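Local coordinates for protein pentafunctional AROM polypeptide (Schizosaccharomyces pombe, PDB 5SWV) that probably catalyses two shikimate-pathway steps, dehydration of 3-dehydroquinate and reduction of 3-dehydroshikimate, in this dehydratase-dehydrogenase fragment of a five-activity polypeptide, at residues Glu275-Pro280 with Thr516-Pro521; Ala466-Gly471 with Leu493-Cys498; Ser138-Ser143 with Lys169-Ala174; Met320-Asp325 with Val346-Asn351; Arg398-Asn403 with His423-Asp428. One frame throughout, in Å; residues are numbered along the deposited sequence.

Contact 3 comes first along the chain and closes before the others open. It joins neighbouring strands of the parallel eight-stranded dehydroquinase barrel. Contact 1 then spans most of the dehydrogenase part, and contacts 4, 5 and 2 follow one another inside the loop it closes. Contact 4 is at the edge of the mixed sheet of the substrate-binding region. Contacts 5 and 2 reach the same parallel six-stranded sheet, with centres about 19 Å apart. The centres of contacts 3 and 5 are about 61 Å apart, on opposite sides of the chain's centre. Contact 1 is the most central. There the last helices of the chain return to the substrate-binding region, beside the dehydroquinase part.

Contact 1 (Glu275-Pro280 with Thr516-Pro521); sequences ELLGLP and TGMTAP
Apolar side chains carry this contact. Leu279 and Met518 meet end to end. CD1 of Leu279 lies 3.6 Å from CE of Met518. The thioether is extended as far as SD and then folds at chi3 (-52°), which turns the methyl toward both branches of the leucine. The same Leu279 CD1 also meets the methyl CG2 of Thr516, at 3.9 Å. Leu277 shares the Met518 methyl and adds Ala520. Its CD1 rests on CB of Ala520 at 3.6 Å, and its CD2 is 4.2 Å from Met518 CE. At the far end, Leu276 CD1 lies 4.0 Å from CG of Pro521, touching one corner of the proline ring.

One contact is of carbon with a polar atom. Leu277 CD1 is 3.6 Å from the carbonyl O of Thr519, so this methyl sits beside the backbone of 516-521 as well as its side chains.

The polar bonds lie within or beside the segments. Met518 N donates to Thr516 OG1 at 3.2 Å, which makes an ST turn. That hydroxyl is also bonded to the carbonyl of Phe512, one helical turn earlier. Leu277 O takes a bond from Asn240, and Thr519 OG1 is paired with Gly35 N.

Gly278 and Gly517 each leave a helix with positive phi. The two touching runs then pass in nearly opposite directions, 171° apart. Helix 236-245 of the dehydroquinase part lies alongside. The chain's C-terminal helices, 500-516 and 522-530, pack back on the substrate-binding region here, as in shikimate dehydrogenases.

Contact 2 (Ala466-Gly471 with Leu493-Cys498); sequences ANKADG and LEWKCC
Lys468 and Trp495 make the main apolar contact. CG of the lysine stands over one face of the indole, 3.6 Å from the centroid of the five-membered ring and 24° off its normal. This is a CH-pi contact. The closest ring atom is CE2, and CG is set toward the rim. The two side chains run past each other in opposite directions. The lysine CG is anti to the backbone N (chi1 -163°), and two bends, at chi2 and chi3, then carry the ammonium along to the backbone of the other segment. Lys468 NZ is 5.7 Å from the centroid of the five-membered ring of Trp495, at most a weak cation-pi attraction.

The polar contact is one hydrogen bond. Lys468 NZ donates to the carbonyl O of Glu494 at 2.9 Å. It comes from above the carbonyl plane, 49° out of it. That carbonyl belongs to the C-prime residue of a Schellman motif. Glu494 has positive phi, and the motif ends helix 485-492 and turns the chain toward strand 496-498, at the edge of the parallel dinucleotide-binding-type sheet. The Glu494 carboxylate is farther off, with OE1 5.7 Å from Lys468 NZ, which leaves at most a long-range attraction.

Leu493 adds a smaller contact, with CD1 3.8 Å from the backbone N of Ala466. The indole NE1 is bonded to the carbonyl of Leu465, which helps to fix the rotation of the ring. Leu440, Val443 and Phe474 also touch Trp495.

Contact 3 (Ser138-Ser143 with Lys169-Ala174); sequences SWHDLS and KLVGMA
Asp141 OD2 is gripped by several groups. A water donates to Asp141 OD2 at 2.8 Å and accepts from Met173 N at 3.1 Å, bridging the segments. Trp146 N also bonds this oxygen, and Thr145 N does so weakly. The other oxygen, Asp141 OD1, accepts from Ser143 OG on its syn lone pair.

Before the bridge, the two strands run parallel, 4° apart. Trp139 N donates to Lys169 O, and Val171 N to Trp139 O. The third bond runs from Asp141 N to Val171 O at 2.9 Å.

Ser138, His140, Lys169 and Val171 share one sheet face. His140 and Val171 are neighbours there and point alike, with ring CD2 of His140 3.6 Å from Val171 CB. Lys169 bends at chi3 and chi4 and brings CE to 3.2 Å from His140 NE2, oblique to the ring. Such a lysine beside a histidine is consistent with the Schiff-base site of type I dehydroquinases.

Helix 152-162 links strands 134-140 and 167-173 in a beta-alpha-beta unit of the barrel and touches Leu170 on the other face. Strand 111-115 flanks the pair at one edge, and strand 198-203 at the other.

Contact 4 (Met320-Asp325 with Val346-Asn351); sequences MDELSD and VLRGDN
Arg348 crosses Glu322 at a slant. Its CB lies 4.1 Å from Glu322 OE1, and CG and CD pass the same oxygen at 3.8 Å. With CG anti to the backbone N (chi1 -175°), the chain stays extended to NE. At the tip, Arg348 NH1 donates to Glu322 OE1 at 2.9 Å in a salt bridge. The oxygen lies near the guanidinium plane and is met on its anti side, somewhat out of the carboxylate plane. The carboxylate and guanidinium planes are 80° apart. Arg348 NH2 is 3.6 Å from Ser324 CA. One guanidinium face, toward its rim, meets the backbone of Leu323 and Ser324.

Strand 322-323 pairs in parallel with 345-350 at the edge of the mixed sheet of the substrate-binding region. Gly349 N donates to Glu322 O, and Ser324 N to Gly349 O. Leu347 O accepts twice, from the backbone N atoms of Asp321 and Glu322. Asp321 OD2 in turn accepts from Leu347 N at 2.9 Å on its anti lone pair, nearly straight at 170°.

Asp350 OD1 also has two donors. Ser324 OG reaches it from above the carboxylate plane at 2.6 Å, and Asn351 N comes from the anti side. Ser324 is the N-cap of helix 325-330, with its OG bonded to Ala327 N. Asn351, ahead of the turn into helix 353-364, bonds Asp353 N through OD1, and its ND2 donates to Ala332 O.

Contact 5 (Arg398-Asn403 with His423-Asp428); sequences RIYLLN and HIIDSD
Arg398 and His423 owe their meeting to their torsions. In both residues CG points away from the carbonyl carbon. Arg398 then folds at chi3 (75°), bringing the NH1 corner of the guanidinium over the imidazole rim, edge first. NH1 stands over one ring face, with His423 CE1 3.3 Å away. The guanidinium and ring planes are 60° apart, so the groups are not stacked flat. Tyr400 lies obliquely to the same imidazole. The ring centroids are 5.7 Å apart, with planes at 39°. Its hydroxyl is near a face of the Arg398 guanidinium and is hydrogen-bonded to Glu434.

Further along, Ile425 lies athwart Tyr400, with CD1 3.8 Å from the tyrosine CD2. Its CG2 branch meets Leu402 CD1 at 3.9 Å. Leu401 and Ile424 touch more loosely on the other face of the sheet.

Three backbone bonds join the parallel strands. His423 N donates to Ile399 O, Leu401 N to His423 O at 3.0 Å, and Ile425 N to Leu401 O at 2.9 Å. Beyond them the strands diverge, and a side chain takes over. Ser427 OG donates to Asn403 O at 2.9 Å, in the carbonyl plane. An Asx turn, Asp428 N to Asp426 OD1, shapes the chain there.

Helix 406-413 connects the strands in a beta-alpha-beta unit of the parallel sheet and covers Ile424. Strand 422-426 is an outermost strand. Strand 374-378 lies on the inner side of 398-403 and touches Arg398, Tyr400 and Leu402.

Contact 1 (Glu275-Pro280 with Thr516-Pro521)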
# COMPACT_ATOMS: atom_id res chain seq x y z
N GLU A 275 -10.14 -0.07 -14.75
CA GLU A 275 -11.55 0.24 -14.73
C GLU A 275 -12.01 0.70 -13.36
O GLU A 275 -12.74 1.66 -13.25
CB GLU A 275 -12.33 -0.99 -15.14
CG GLU A 275 -13.76 -0.72 -15.56
CD GLU A 275 -14.66 -1.95 -15.44
OE1 GLU A 275 -14.15 -3.10 -15.34
OE2 GLU A 275 -15.90 -1.75 -15.43
N LEU A 276 -11.56 0.01 -12.31
CA LEU A 276 -11.86 0.40 -10.92
C LEU A 276 -11.15 1.66 -10.44
O LEU A 276 -11.58 2.26 -9.48
CB LEU A 276 -11.53 -0.76 -9.97
CG LEU A 276 -12.37 -2.03 -10.16
CD1 LEU A 276 -11.68 -3.26 -9.56
CD2 LEU A 276 -13.77 -1.87 -9.56
N LEU A 277 -10.07 2.07 -11.09
CA LEU A 277 -9.32 3.26 -10.69
C LEU A 277 -9.40 4.44 -11.65
O LEU A 277 -8.77 5.48 -11.40
CB LEU A 277 -7.86 2.87 -10.46
CG LEU A 277 -7.71 2.29 -9.06
CD1 LEU A 277 -7.03 0.95 -9.09
CD2 LEU A 277 -6.99 3.29 -8.18
N GLY A 278 -10.20 4.30 -12.71
CA GLY A 278 -10.46 5.40 -13.63
C GLY A 278 -9.30 5.69 -14.55
O GLY A 278 -9.12 6.83 -14.99
N LEU A 279 -8.52 4.66 -14.86
CA LEU A 279 -7.33 4.79 -15.69
C LEU A 279 -7.61 4.35 -17.13
O LEU A 279 -8.44 3.48 -17.36
CB LEU A 279 -6.17 3.97 -15.09
CG LEU A 279 -5.58 4.44 -13.76
CD1 LEU A 279 -4.41 3.55 -13.39
CD2 LEU A 279 -5.11 5.89 -13.83
N PRO A 280 -6.89 4.92 -18.11
CA PRO A 280 -7.19 4.68 -19.52
C PRO A 280 -6.26 3.68 -20.19
O PRO A 280 -6.11 3.73 -21.40
CB PRO A 280 -6.91 6.06 -20.13
CG PRO A 280 -5.69 6.51 -19.37
CD PRO A 280 -5.77 5.89 -17.98
N THR A 516 1.69 2.21 -11.50
CA THR A 516 0.74 3.35 -11.47
C THR A 516 0.87 4.22 -10.22
O THR A 516 0.26 5.28 -10.14
CB THR A 516 -0.71 2.85 -11.53
OG1 THR A 516 -1.06 2.16 -10.32
CG2 THR A 516 -0.90 1.91 -12.70
N GLY A 517 1.63 3.76 -9.24
CA GLY A 517 1.71 4.45 -7.94
C GLY A 517 0.52 4.23 -7.02
O GLY A 517 0.46 4.84 -5.96
N MET A 518 -0.40 3.32 -7.39
CA MET A 518 -1.68 3.15 -6.70
C MET A 518 -2.00 1.69 -6.46
O MET A 518 -1.73 0.85 -7.31
CB MET A 518 -2.79 3.76 -7.55
CG MET A 518 -2.61 5.27 -7.75
SD MET A 518 -3.83 6.09 -8.79
CE MET A 518 -3.74 5.04 -10.22
N THR A 519 -2.58 1.39 -5.30
CA THR A 519 -3.07 0.04 -5.04
C THR A 519 -4.41 -0.12 -5.72
O THR A 519 -5.03 0.85 -6.10
CB THR A 519 -3.28 -0.26 -3.56
OG1 THR A 519 -4.30 0.60 -3.06
CG2 THR A 519 -1.98 -0.09 -2.75
N ALA A 520 -4.84 -1.37 -5.85
CA ALA A 520 -6.15 -1.72 -6.38
C ALA A 520 -6.80 -2.76 -5.46
O ALA A 520 -6.09 -3.53 -4.84
CB ALA A 520 -5.99 -2.27 -7.78
N PRO A 521 -8.15 -2.82 -5.38
CA PRO A 521 -8.79 -3.70 -4.41
C PRO A 521 -8.73 -5.18 -4.80
O PRO A 521 -9.06 -5.52 -5.94
CB PRO A 521 -10.25 -3.23 -4.42
CG PRO A 521 -10.46 -2.61 -5.76
CD PRO A 521 -9.11 -2.35 -6.39

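Contact 2 (Ala466-Gly471 with Leu493-Cys498)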
# COMPACT_ATOMS: atom_id res chain seq x y z
N ALA A 466 -0.83 -30.59 12.84
CA ALA A 466 -1.59 -30.80 14.08
C ALA A 466 -1.25 -29.73 15.10
O ALA A 466 -2.14 -29.19 15.77
CB ALA A 466 -1.34 -32.18 14.66
N ASN A 467 0.03 -29.42 15.21
CA ASN A 467 0.48 -28.48 16.22
C ASN A 467 0.42 -27.06 15.67
O ASN A 467 1.29 -26.64 14.91
CB ASN A 467 1.89 -28.88 16.69
CG ASN A 467 2.16 -28.45 18.12
OD1 ASN A 467 3.29 -28.56 18.59
ND2 ASN A 467 1.14 -27.96 18.81
N LYS A 468 -0.62 -26.34 16.07
CA LYS A 468 -1.09 -25.16 15.35
C LYS A 468 -1.45 -23.98 16.26
O LYS A 468 -2.24 -24.12 17.19
CB LYS A 468 -2.32 -25.57 14.54
CG LYS A 468 -2.71 -24.61 13.43
CD LYS A 468 -3.74 -23.58 13.85
CE LYS A 468 -5.16 -24.00 13.53
NZ LYS A 468 -6.02 -22.80 13.69
N ALA A 469 -0.89 -22.81 15.97
CA ALA A 469 -1.16 -21.60 16.76
C ALA A 469 -2.49 -20.99 16.35
O ALA A 469 -2.91 -21.10 15.20
CB ALA A 469 -0.06 -20.57 16.59
N ASP A 470 -3.13 -20.31 17.28
CA ASP A 470 -4.36 -19.61 16.95
C ASP A 470 -4.11 -18.67 15.78
O ASP A 470 -3.07 -17.99 15.75
CB ASP A 470 -4.91 -18.82 18.13
CG ASP A 470 -5.50 -19.71 19.21
OD1 ASP A 470 -6.01 -20.82 18.90
OD2 ASP A 470 -5.44 -19.28 20.37
N GLY A 471 -5.05 -18.68 14.83
CA GLY A 471 -5.01 -17.82 13.65
C GLY A 471 -3.92 -18.18 12.66
O GLY A 471 -3.56 -17.34 11.85
N LEU A 493 -7.43 -29.84 9.90
CA LEU A 493 -6.70 -29.45 11.11
C LEU A 493 -6.90 -27.97 11.48
O LEU A 493 -6.18 -27.42 12.33
CB LEU A 493 -5.22 -29.82 10.96
CG LEU A 493 -4.99 -31.32 10.72
CD1 LEU A 493 -3.53 -31.58 10.39
CD2 LEU A 493 -5.44 -32.18 11.91
N GLU A 494 -7.89 -27.33 10.86
CA GLU A 494 -8.46 -26.05 11.28
C GLU A 494 -7.59 -24.85 10.93
O GLU A 494 -7.67 -23.81 11.56
CB GLU A 494 -8.85 -26.06 12.78
CG GLU A 494 -9.54 -27.36 13.22
CD GLU A 494 -10.52 -27.20 14.37
OE1 GLU A 494 -10.44 -26.18 15.10
OE2 GLU A 494 -11.37 -28.10 14.55
N TRP A 495 -6.78 -25.00 9.89
CA TRP A 495 -5.94 -23.91 9.42
C TRP A 495 -6.79 -22.95 8.61
O TRP A 495 -7.74 -23.38 7.95
CB TRP A 495 -4.77 -24.40 8.56
CG TRP A 495 -3.64 -25.02 9.33
CD1 TRP A 495 -3.58 -26.28 9.81
CD2 TRP A 495 -2.41 -24.39 9.68
NE1 TRP A 495 -2.38 -26.49 10.44
CE2 TRP A 495 -1.64 -25.34 10.38
CE3 TRP A 495 -1.88 -23.12 9.47
CZ2 TRP A 495 -0.36 -25.07 10.88
CZ3 TRP A 495 -0.60 -22.83 9.97
CH2 TRP A 495 0.14 -23.81 10.67
N LYS A 496 -6.44 -21.67 8.70
CA LYS A 496 -6.95 -20.63 7.80
C LYS A 496 -6.18 -20.83 6.49
O LYS A 496 -4.96 -20.75 6.50
CB LYS A 496 -6.68 -19.25 8.41
CG LYS A 496 -7.63 -18.10 8.04
CD LYS A 496 -7.53 -16.98 9.09
CE LYS A 496 -8.59 -15.88 8.95
NZ LYS A 496 -8.14 -14.70 8.15
N CYS A 497 -6.86 -21.15 5.40
CA CYS A 497 -6.18 -21.57 4.15
C CYS A 497 -6.30 -20.57 3.02
O CYS A 497 -7.35 -19.95 2.85
CB CYS A 497 -6.74 -22.90 3.66
SG CYS A 497 -6.38 -24.25 4.78
N CYS A 498 -5.22 -20.44 2.26
CA CYS A 498 -5.15 -19.61 1.06
C CYS A 498 -4.61 -20.41 -0.10
O CYS A 498 -3.80 -21.32 0.10
CB CYS A 498 -4.21 -18.44 1.29
SG CYS A 498 -4.65 -17.47 2.72

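Contact 3 (Ser138-Ser143 with Lys169-Ala174)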
# COMPACT_ATOMS: atom_id res chain seq x y z
N SER A 138 -2.04 24.27 8.44
CA SER A 138 -3.19 24.38 7.56
C SER A 138 -3.98 25.66 7.82
O SER A 138 -4.15 26.05 8.96
CB SER A 138 -4.11 23.18 7.77
OG SER A 138 -4.87 23.34 8.95
N TRP A 139 -4.48 26.28 6.75
CA TRP A 139 -5.52 27.29 6.87
C TRP A 139 -6.51 27.18 5.71
O TRP A 139 -6.12 26.96 4.57
CB TRP A 139 -4.93 28.69 6.91
CG TRP A 139 -5.98 29.73 7.15
CD1 TRP A 139 -6.63 30.46 6.20
CD2 TRP A 139 -6.52 30.14 8.41
NE1 TRP A 139 -7.54 31.31 6.78
CE2 TRP A 139 -7.49 31.14 8.14
CE3 TRP A 139 -6.28 29.77 9.74
CZ2 TRP A 139 -8.22 31.78 9.16
CZ3 TRP A 139 -7.02 30.42 10.76
CH2 TRP A 139 -7.98 31.40 10.45
N HIS A 140 -7.78 27.35 6.04
CA HIS A 140 -8.90 27.25 5.12
C HIS A 140 -9.67 28.59 5.10
O HIS A 140 -10.14 29.06 6.14
CB HIS A 140 -9.83 26.11 5.57
CG HIS A 140 -9.20 24.74 5.52
ND1 HIS A 140 -8.28 24.30 6.46
CD2 HIS A 140 -9.36 23.72 4.64
CE1 HIS A 140 -7.91 23.07 6.16
NE2 HIS A 140 -8.54 22.69 5.06
N ASP A 141 -9.79 29.22 3.93
CA ASP A 141 -10.58 30.46 3.79
C ASP A 141 -11.99 30.15 3.29
O ASP A 141 -12.29 30.19 2.09
CB ASP A 141 -9.89 31.47 2.86
CG ASP A 141 -10.73 32.73 2.62
OD1 ASP A 141 -11.42 33.18 3.57
OD2 ASP A 141 -10.71 33.25 1.48
N LEU A 142 -12.87 29.88 4.24
CA LEU A 142 -14.27 29.64 3.94
C LEU A 142 -14.96 30.83 3.24
O LEU A 142 -15.87 30.62 2.46
CB LEU A 142 -15.04 29.23 5.21
CG LEU A 142 -15.24 27.72 5.37
CD1 LEU A 142 -13.94 26.94 5.20
CD2 LEU A 142 -15.90 27.41 6.71
N SER A 143 -14.51 32.06 3.51
CA SER A 143 -15.08 33.28 2.95
C SER A 143 -14.91 33.41 1.43
O SER A 143 -15.69 34.11 0.77
CB SER A 143 -14.46 34.52 3.61
OG SER A 143 -13.21 34.86 3.03
N LYS A 169 -0.50 23.59 4.11
CA LYS A 169 -1.74 23.32 3.41
C LYS A 169 -2.56 24.60 3.41
O LYS A 169 -2.93 25.10 4.47
CB LYS A 169 -2.48 22.19 4.11
CG LYS A 169 -3.78 21.77 3.46
CD LYS A 169 -4.47 20.76 4.36
CE LYS A 169 -5.98 20.88 4.27
NZ LYS A 169 -6.56 19.91 3.31
N LEU A 170 -2.84 25.13 2.22
CA LEU A 170 -3.64 26.34 2.07
C LEU A 170 -4.81 26.01 1.17
O LEU A 170 -4.60 25.51 0.06
CB LEU A 170 -2.82 27.46 1.44
CG LEU A 170 -1.54 27.83 2.17
CD1 LEU A 170 -0.80 28.90 1.39
CD2 LEU A 170 -1.81 28.30 3.60
N VAL A 171 -6.03 26.27 1.65
CA VAL A 171 -7.23 25.93 0.89
C VAL A 171 -8.19 27.10 0.80
O VAL A 171 -8.71 27.55 1.80
CB VAL A 171 -7.98 24.76 1.52
CG1 VAL A 171 -9.18 24.39 0.64
CG2 VAL A 171 -7.05 23.57 1.70
N GLY A 172 -8.43 27.57 -0.42
CA GLY A 172 -9.37 28.66 -0.66
C GLY A 172 -10.76 28.13 -0.95
O GLY A 172 -10.96 26.92 -1.00
N MET A 173 -11.72 29.05 -1.10
CA MET A 173 -13.02 28.73 -1.64
C MET A 173 -13.10 29.41 -2.99
O MET A 173 -12.83 30.61 -3.10
CB MET A 173 -14.14 29.23 -0.72
CG MET A 173 -15.56 29.00 -1.24
SD MET A 173 -16.10 27.26 -1.26
CE MET A 173 -16.28 26.91 0.49
N ALA A 174 -13.45 28.65 -4.02
CA ALA A 174 -13.50 29.19 -5.37
C ALA A 174 -14.88 29.76 -5.66
O ALA A 174 -15.89 29.10 -5.39
CB ALA A 174 -13.16 28.11 -6.38
O HOH W 1 -10.39 31.83 -0.97

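Contact 4 (Met320-Asp325 with Val346-Asn351)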
# COMPACT_ATOMS: atom_id res chain seq x y z
N MET A 320 17.77 -4.53 -18.92
CA MET A 320 17.53 -3.65 -17.79
C MET A 320 18.78 -2.85 -17.49
O MET A 320 19.89 -3.37 -17.58
CB MET A 320 17.15 -4.45 -16.54
CG MET A 320 15.91 -5.34 -16.66
SD MET A 320 14.37 -4.47 -17.04
CE MET A 320 14.35 -4.69 -18.82
N ASP A 321 18.58 -1.59 -17.15
CA ASP A 321 19.64 -0.68 -16.67
C ASP A 321 19.79 -0.74 -15.14
O ASP A 321 20.85 -0.43 -14.61
CB ASP A 321 19.30 0.76 -17.08
CG ASP A 321 19.10 0.93 -18.59
OD1 ASP A 321 20.10 0.86 -19.32
OD2 ASP A 321 17.96 1.12 -19.07
N GLU A 322 18.70 -1.08 -14.45
CA GLU A 322 18.61 -1.15 -13.00
C GLU A 322 17.87 -2.41 -12.60
O GLU A 322 17.02 -2.89 -13.36
CB GLU A 322 17.75 -0.01 -12.48
CG GLU A 322 18.40 1.34 -12.40
CD GLU A 322 17.44 2.41 -11.89
OE1 GLU A 322 16.42 2.07 -11.22
OE2 GLU A 322 17.69 3.60 -12.19
N LEU A 323 18.15 -2.91 -11.40
CA LEU A 323 17.37 -3.98 -10.80
C LEU A 323 16.98 -3.61 -9.38
O LEU A 323 17.70 -2.89 -8.72
CB LEU A 323 18.18 -5.26 -10.76
CG LEU A 323 18.53 -5.85 -12.12
CD1 LEU A 323 19.60 -6.94 -11.98
CD2 LEU A 323 17.28 -6.39 -12.77
N SER A 324 15.84 -4.10 -8.92
CA SER A 324 15.49 -3.96 -7.51
C SER A 324 16.32 -4.96 -6.73
O SER A 324 16.84 -5.91 -7.31
CB SER A 324 14.01 -4.23 -7.27
OG SER A 324 13.75 -5.62 -7.28
N ASP A 325 16.42 -4.76 -5.43
CA ASP A 325 17.18 -5.68 -4.58
C ASP A 325 16.70 -7.12 -4.78
O ASP A 325 17.51 -8.01 -4.95
CB ASP A 325 17.07 -5.29 -3.10
CG ASP A 325 17.77 -3.96 -2.77
OD1 ASP A 325 18.70 -3.52 -3.49
OD2 ASP A 325 17.38 -3.35 -1.74
N VAL A 346 15.13 4.66 -18.89
CA VAL A 346 15.79 3.72 -17.97
C VAL A 346 14.82 2.59 -17.71
O VAL A 346 13.67 2.83 -17.37
CB VAL A 346 16.17 4.44 -16.65
CG1 VAL A 346 16.53 3.45 -15.54
CG2 VAL A 346 17.32 5.41 -16.91
N LEU A 347 15.28 1.36 -17.87
CA LEU A 347 14.45 0.20 -17.60
C LEU A 347 14.86 -0.45 -16.29
O LEU A 347 16.04 -0.78 -16.08
CB LEU A 347 14.53 -0.80 -18.75
CG LEU A 347 14.03 -0.26 -20.10
CD1 LEU A 347 14.59 -1.10 -21.25
CD2 LEU A 347 12.50 -0.17 -20.14
N ARG A 348 13.88 -0.61 -15.40
CA ARG A 348 14.11 -1.20 -14.09
C ARG A 348 13.39 -2.54 -14.03
O ARG A 348 12.19 -2.60 -14.26
CB ARG A 348 13.57 -0.26 -13.02
CG ARG A 348 13.85 -0.69 -11.60
CD ARG A 348 13.13 0.22 -10.62
NE ARG A 348 13.27 -0.24 -9.24
CZ ARG A 348 14.36 -0.11 -8.50
NH1 ARG A 348 15.46 0.47 -8.99
NH2 ARG A 348 14.37 -0.57 -7.25
N GLY A 349 14.12 -3.61 -13.75
CA GLY A 349 13.53 -4.91 -13.51
C GLY A 349 13.24 -5.08 -12.03
O GLY A 349 14.11 -4.81 -11.21
N ASP A 350 12.03 -5.49 -11.69
CA ASP A 350 11.70 -5.90 -10.34
C ASP A 350 11.10 -7.29 -10.42
O ASP A 350 10.89 -7.85 -11.51
CB ASP A 350 10.74 -4.90 -9.69
CG ASP A 350 10.81 -4.89 -8.13
OD1 ASP A 350 11.18 -5.91 -7.51
OD2 ASP A 350 10.49 -3.85 -7.52
N ASN A 351 10.84 -7.86 -9.25
CA ASN A 351 10.33 -9.20 -9.10
C ASN A 351 9.31 -9.19 -7.98
O ASN A 351 9.67 -9.04 -6.81
CB ASN A 351 11.51 -10.11 -8.74
CG ASN A 351 11.17 -11.56 -8.88
OD1 ASN A 351 10.19 -12.05 -8.34
ND2 ASN A 351 11.99 -12.27 -9.63

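Contact 5 (Arg398-Asn403 with His423-Asp428)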
# COMPACT_ATOMS: atom_id res chain seq x y z
N ARG A 398 11.91 -19.06 13.49
CA ARG A 398 12.36 -20.39 13.09
C ARG A 398 11.63 -20.81 11.83
O ARG A 398 10.44 -21.08 11.86
CB ARG A 398 12.15 -21.42 14.20
CG ARG A 398 12.59 -20.95 15.57
CD ARG A 398 12.77 -22.07 16.57
NE ARG A 398 14.00 -22.79 16.26
CZ ARG A 398 14.80 -23.40 17.14
NH1 ARG A 398 15.90 -24.01 16.69
NH2 ARG A 398 14.55 -23.41 18.45
N ILE A 399 12.35 -20.86 10.72
CA ILE A 399 11.81 -21.21 9.43
C ILE A 399 12.20 -22.66 9.14
O ILE A 399 13.34 -22.93 8.73
CB ILE A 399 12.35 -20.25 8.33
CG1 ILE A 399 12.07 -18.79 8.70
CG2 ILE A 399 11.71 -20.55 6.99
CD1 ILE A 399 12.87 -17.77 7.91
N TYR A 400 11.27 -23.59 9.38
CA TYR A 400 11.51 -25.01 9.11
C TYR A 400 11.40 -25.30 7.62
O TYR A 400 10.54 -24.73 6.93
CB TYR A 400 10.58 -25.91 9.95
CG TYR A 400 10.97 -25.90 11.41
CD1 TYR A 400 10.48 -24.92 12.28
CD2 TYR A 400 11.90 -26.80 11.91
CE1 TYR A 400 10.87 -24.87 13.62
CE2 TYR A 400 12.30 -26.76 13.24
CZ TYR A 400 11.78 -25.79 14.10
OH TYR A 400 12.17 -25.74 15.42
N LEU A 401 12.29 -26.16 7.13
CA LEU A 401 12.39 -26.46 5.70
C LEU A 401 12.37 -27.96 5.45
O LEU A 401 13.22 -28.69 5.96
CB LEU A 401 13.67 -25.86 5.15
CG LEU A 401 13.96 -26.05 3.66
CD1 LEU A 401 12.84 -25.53 2.77
CD2 LEU A 401 15.26 -25.36 3.29
N LEU A 402 11.42 -28.42 4.64
CA LEU A 402 11.13 -29.83 4.50
C LEU A 402 11.12 -30.27 3.05
O LEU A 402 10.43 -29.66 2.22
CB LEU A 402 9.78 -30.14 5.12
CG LEU A 402 9.26 -31.58 4.99
CD1 LEU A 402 10.18 -32.60 5.65
CD2 LEU A 402 7.86 -31.67 5.57
N ASN A 403 11.86 -31.35 2.76
CA ASN A 403 12.01 -31.89 1.42
C ASN A 403 12.21 -33.40 1.38
O ASN A 403 12.41 -34.05 2.40
CB ASN A 403 13.18 -31.21 0.73
CG ASN A 403 12.85 -29.80 0.29
OD1 ASN A 403 12.03 -29.62 -0.60
ND2 ASN A 403 13.44 -28.81 0.93
N HIS A 423 15.95 -23.93 9.58
CA HIS A 423 16.19 -25.21 10.26
C HIS A 423 15.68 -26.33 9.38
O HIS A 423 14.48 -26.50 9.22
CB HIS A 423 15.49 -25.23 11.61
CG HIS A 423 15.99 -24.18 12.54
ND1 HIS A 423 17.23 -24.25 13.14
CD2 HIS A 423 15.47 -22.98 12.90
CE1 HIS A 423 17.44 -23.16 13.86
NE2 HIS A 423 16.38 -22.38 13.73
N ILE A 424 16.60 -27.09 8.79
CA ILE A 424 16.25 -28.17 7.86
C ILE A 424 15.73 -29.37 8.65
O ILE A 424 16.21 -29.66 9.73
CB ILE A 424 17.47 -28.56 6.99
CG1 ILE A 424 17.85 -27.39 6.06
CG2 ILE A 424 17.20 -29.81 6.18
CD1 ILE A 424 19.25 -27.48 5.50
N ILE A 425 14.73 -30.04 8.08
CA ILE A 425 14.17 -31.27 8.62
C ILE A 425 14.47 -32.39 7.64
O ILE A 425 14.12 -32.28 6.47
CB ILE A 425 12.64 -31.16 8.74
CG1 ILE A 425 12.26 -30.09 9.76
CG2 ILE A 425 12.03 -32.51 9.12
CD1 ILE A 425 10.78 -29.74 9.74
N ASP A 426 15.11 -33.45 8.13
CA ASP A 426 15.45 -34.64 7.35
C ASP A 426 14.31 -35.62 7.48
O ASP A 426 14.04 -36.14 8.57
CB ASP A 426 16.76 -35.27 7.87
CG ASP A 426 17.27 -36.44 6.99
OD1 ASP A 426 16.69 -36.76 5.92
OD2 ASP A 426 18.27 -37.06 7.40
N SER A 427 13.64 -35.88 6.36
CA SER A 427 12.52 -36.81 6.35
C SER A 427 12.94 -38.27 6.59
O SER A 427 12.08 -39.10 6.89
CB SER A 427 11.71 -36.67 5.06
OG SER A 427 12.54 -36.51 3.92
N ASP A 428 14.23 -38.60 6.46
CA ASP A 428 14.70 -39.95 6.81
C ASP A 428 14.92 -40.02 8.31
O ASP A 428 14.17 -40.69 9.02
CB ASP A 428 15.97 -40.33 6.05
CG ASP A 428 15.79 -40.24 4.56
OD1 ASP A 428 14.71 -40.61 4.04
OD2 ASP A 428 16.74 -39.78 3.91